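Long-range contact in Exo-arabinanase (Penicillium chrysogenum, PDB 3A72), which hydrolyses alpha-1,5-linked L-arabinan, probably working inward from a chain end, and is caught here with arabinobiose bound: residues P142-T147 with P199-R204. Numbering follows the deposited sequence.
With AHR (alpha-L-arabinofuranose), chain B.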
ATOM      1  N   PRO A 142     -11.389  -2.348 -13.203  1.00  5.17           N
ATOM      2  CA  PRO A 142     -10.980  -0.941 -13.366  1.00  5.57           C
ATOM      3  C   PRO A 142     -11.395  -0.377 -14.706  1.00  6.46           C
ATOM      4  O   PRO A 142     -10.561   0.058 -15.485  1.00 11.28           O
ATOM      5  CB  PRO A 142      -9.485  -0.971 -13.165  1.00  6.86           C
ATOM      6  CG  PRO A 142      -9.122  -2.298 -13.810  1.00  7.05           C
ATOM      7  CD  PRO A 142     -10.234  -3.255 -13.307  1.00  5.96           C
ATOM      8  N   ASN A 143     -12.684  -0.398 -14.980  1.00  6.14           N
ATOM      9  CA  ASN A 143     -13.264   0.168 -16.182  1.00  6.13           C
ATOM     10  C   ASN A 143     -14.108   1.367 -15.826  1.00  5.68           C
ATOM     11  O   ASN A 143     -14.802   1.378 -14.820  1.00  5.83           O
ATOM     12  CB  ASN A 143     -14.142  -0.860 -16.913  1.00  6.43           C
ATOM     13  CG  ASN A 143     -13.345  -2.000 -17.475  1.00  8.44           C
ATOM     14  OD1 ASN A 143     -12.678  -1.865 -18.532  1.00 18.74           O
ATOM     15  ND2 ASN A 143     -13.365  -3.099 -16.884  1.00 13.58           N
ATOM     16  N   ASN A 144     -14.028   2.396 -16.617  1.00  6.79           N
ATOM     17  CA  ASN A 144     -14.847   3.595 -16.405  1.00  6.27           C
ATOM     18  C   ASN A 144     -16.319   3.231 -16.462  1.00  6.06           C
ATOM     19  O   ASN A 144     -16.765   2.336 -17.173  1.00  7.01           O
ATOM     20  CB  ASN A 144     -14.507   4.648 -17.452  1.00  7.04           C
ATOM     21  CG  ASN A 144     -13.109   5.213 -17.306  1.00  6.79           C
ATOM     22  OD1 ASN A 144     -12.522   5.215 -16.208  1.00  7.76           O
ATOM     23  ND2 ASN A 144     -12.589   5.760 -18.362  1.00  9.64           N
ATOM     24  N   GLY A 145     -17.096   3.968 -15.649  1.00  5.66           N
ATOM     25  CA  GLY A 145     -18.518   3.763 -15.508  1.00  5.88           C
ATOM     26  C   GLY A 145     -18.923   2.842 -14.416  1.00  5.21           C
ATOM     27  O   GLY A 145     -20.051   2.911 -13.928  1.00  6.44           O
ATOM     28  N   LEU A 146     -18.010   1.935 -14.042  1.00  4.93           N
ATOM     29  CA  LEU A 146     -18.218   1.085 -12.888  1.00  4.66           C
ATOM     30  C   LEU A 146     -17.927   1.886 -11.621  1.00  4.91           C
ATOM     31  O   LEU A 146     -17.327   2.965 -11.645  1.00  5.47           O
ATOM     32  CB  LEU A 146     -17.307  -0.131 -12.991  1.00  4.86           C
ATOM     33  CG  LEU A 146     -17.476  -0.938 -14.269  1.00  4.77           C
ATOM     34  CD1 LEU A 146     -16.566  -2.168 -14.209  1.00  6.30           C
ATOM     35  CD2 LEU A 146     -18.909  -1.307 -14.514  1.00  6.51           C
ATOM     36  N   THR A 147     -18.401   1.331 -10.467  1.00  4.50           N
ATOM     37  CA  THR A 147     -18.299   2.051  -9.214  1.00  4.53           C
ATOM     38  C   THR A 147     -17.535   1.347  -8.090  1.00  4.46           C
ATOM     39  O   THR A 147     -17.886   1.539  -6.923  1.00  4.92           O
ATOM     40  CB  THR A 147     -19.728   2.397  -8.725  1.00  5.02           C
ATOM     41  OG1 THR A 147     -20.471   1.188  -8.535  1.00  5.51           O
ATOM     42  CG2 THR A 147     -20.461   3.309  -9.697  1.00  5.59           C
ATOM     43  N   PRO A 199     -10.361  17.308 -13.811  1.00  7.95           N
ATOM     44  CA  PRO A 199     -11.504  17.695 -14.643  1.00  9.60           C
ATOM     45  C   PRO A 199     -11.627  17.022 -15.967  1.00  9.16           C
ATOM     46  O   PRO A 199     -12.546  17.352 -16.699  1.00 15.01           O
ATOM     47  CB  PRO A 199     -11.247  19.202 -14.821  1.00 10.52           C
ATOM     48  CG  PRO A 199      -9.745  19.320 -14.781  1.00 11.16           C
ATOM     49  CD  PRO A 199      -9.327  18.353 -13.733  1.00  9.14           C
ATOM     50  N   THR A 200     -10.730  16.096 -16.328  1.00  8.13           N
ATOM     51  CA  THR A 200     -10.880  15.285 -17.510  1.00  7.69           C
ATOM     52  C   THR A 200     -11.413  13.935 -17.127  1.00  7.61           C
ATOM     53  O   THR A 200     -10.803  13.253 -16.292  1.00  7.47           O
ATOM     54  CB  THR A 200      -9.544  15.128 -18.212  1.00  8.27           C
ATOM     55  OG1 THR A 200      -8.966  16.405 -18.433  1.00  9.57           O
ATOM     56  CG2 THR A 200      -9.687  14.411 -19.545  1.00 10.60           C
ATOM     57  N   TYR A 201     -12.557  13.511 -17.698  1.00  7.90           N
ATOM     58  CA  TYR A 201     -13.208  12.283 -17.266  1.00  7.82           C
ATOM     59  C   TYR A 201     -12.308  11.054 -17.297  1.00  7.44           C
ATOM     60  O   TYR A 201     -12.339  10.211 -16.400  1.00  7.70           O
ATOM     61  CB  TYR A 201     -14.480  12.074 -18.124  1.00  9.22           C
ATOM     62  CG  TYR A 201     -15.181  10.753 -17.733  1.00  9.41           C
ATOM     63  CD1 TYR A 201     -15.976  10.722 -16.599  1.00 11.43           C
ATOM     64  CD2 TYR A 201     -14.977   9.594 -18.497  1.00 11.36           C
ATOM     65  CE1 TYR A 201     -16.585   9.522 -16.246  1.00 13.06           C
ATOM     66  CE2 TYR A 201     -15.588   8.409 -18.117  1.00 13.84           C
ATOM     67  CZ  TYR A 201     -16.390   8.381 -17.008  1.00 15.35           C
ATOM     68  OH  TYR A 201     -16.997   7.191 -16.633  1.00 19.55           O
ATOM     69  N   THR A 202     -11.515  10.924 -18.351  1.00  7.79           N
ATOM     70  CA  THR A 202     -10.675   9.773 -18.529  1.00  7.31           C
ATOM     71  C   THR A 202      -9.460   9.742 -17.597  1.00  6.51           C
ATOM     72  O   THR A 202      -8.763   8.706 -17.584  1.00  7.33           O
ATOM     73  CB  THR A 202     -10.213   9.610 -19.990  1.00  8.54           C
ATOM     74  OG1 THR A 202      -9.580  10.822 -20.379  1.00  9.19           O
ATOM     75  CG2 THR A 202     -11.393   9.310 -20.928  1.00 11.02           C
ATOM     76  N   ASP A 203      -9.217  10.787 -16.835  1.00  6.46           N
ATOM     77  CA  ASP A 203      -8.154  10.717 -15.811  1.00  5.78           C
ATOM     78  C   ASP A 203      -8.561   9.710 -14.722  1.00  5.46           C
ATOM     79  O   ASP A 203      -9.705   9.685 -14.247  1.00  5.86           O
ATOM     80  CB  ASP A 203      -7.891  12.068 -15.213  1.00  5.86           C
ATOM     81  CG  ASP A 203      -7.147  13.039 -16.100  1.00  6.24           C
ATOM     82  OD1 ASP A 203      -6.858  12.699 -17.261  1.00  7.02           O
ATOM     83  OD2 ASP A 203      -6.835  14.160 -15.580  1.00  7.07           O
ATOM     84  N   ARG A 204      -7.573   8.931 -14.306  1.00  5.49           N
ATOM     85  CA  ARG A 204      -7.742   7.914 -13.263  1.00  5.00           C
ATOM     86  C   ARG A 204      -6.526   7.992 -12.330  1.00  4.77           C
ATOM     87  O   ARG A 204      -5.627   7.139 -12.339  1.00  5.22           O
ATOM     88  CB  ARG A 204      -7.900   6.480 -13.858  1.00  5.49           C
ATOM     89  CG  ARG A 204      -9.176   6.353 -14.671  1.00  5.46           C
ATOM     90  CD  ARG A 204      -9.250   4.971 -15.404  1.00  5.98           C
ATOM     91  NE  ARG A 204      -9.198   3.895 -14.451  1.00  5.57           N
ATOM     92  CZ  ARG A 204     -10.193   3.446 -13.731  1.00  5.42           C
ATOM     93  NH1 ARG A 204     -11.432   3.833 -13.947  1.00  6.00           N
ATOM     94  NH2 ARG A 204      -9.928   2.569 -12.797  1.00  6.13           N
TER
HETATM   95  O5  AHR B   1      -7.098  -2.998 -10.600  1.00  4.41           O
HETATM   96  C5  AHR B   1      -7.563  -1.839  -9.835  1.00  4.63           C
HETATM   97  C4  AHR B   1      -6.952  -0.605 -10.437  1.00  4.71           C
HETATM   98  O4  AHR B   1      -5.544  -0.627 -10.166  1.00  4.82           O
HETATM   99  C3  AHR B   1      -7.476   0.681  -9.808  1.00  4.55           C
HETATM  100  O3  AHR B   1      -8.643   1.127 -10.520  1.00  4.87           O
HETATM  101  C2  AHR B   1      -6.273   1.640  -9.982  1.00  4.67           C
HETATM  102  O2  AHR B   1      -6.160   2.598  -8.931  1.00  4.52           O
HETATM  103  C1  AHR B   1      -5.059   0.718 -10.076  1.00  4.63           C
HETATM  104  O1  AHR B   1      -4.346   0.943 -11.326  1.00  5.43           O
HETATM  105  O   HOH W   1      -9.760   6.355 -18.812  1.00 10.70           O
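Two loops without regular strand structure face each other with N144 and T202 in register, their CA atoms 7.8 Å apart; N143-L146 forms a type II beta turn and T200-D203 a type I turn, and P142-G145 runs nearly antiparallel to Y201-R204. The side chains illustrate how one amide can join two loops at the rim of a sugar site. N144 turns its CG beside its own backbone N (chi1 -67°), which brings OD1 to the guanidinium edge of R204. R204 NH1 donates to N144 OD1 at 2.9 Å, close to the guanidinium plane though tilted 25° from the carbonyl plane of N144. The other end of the amide is used as well: ND2 donates to a water that in turn donates to T202 O, so both polar atoms of the N144 side chain are engaged with the 199-204 segment, one directly and one through water. Y201, with CG anti to its backbone N (chi1 178°), extends alongside N144 in the opposite direction, its CE2 4.0 Å from N144 CB and its hydroxyl reaching the turn near G145. P142 O lies over one face of the R204 guanidinium, off its centre, while P142 CB is 3.6 Å from R204 NH2. R204 NH2 also sits 3.0 Å from O3 of an arabinofuranose, an oxygen at the edge of the guanidinium, near its plane; P142 CB approaches the same O3, at 3.5 Å. Holding NH1 with N144, and weakly with Q168, would limit rotation of the group that meets the sugar. E223, Q176 and E151 bind this arabinose too. In this beta-propeller of four-stranded antiparallel blades, the first loop links strand 129-137 of one blade to strand 149-157 of the next; the second likewise leads from strand 193-196, the last of that blade, into strand 204-212, which opens the following one, so the contact joins two consecutive blade-to-blade links beside the glycan pocket.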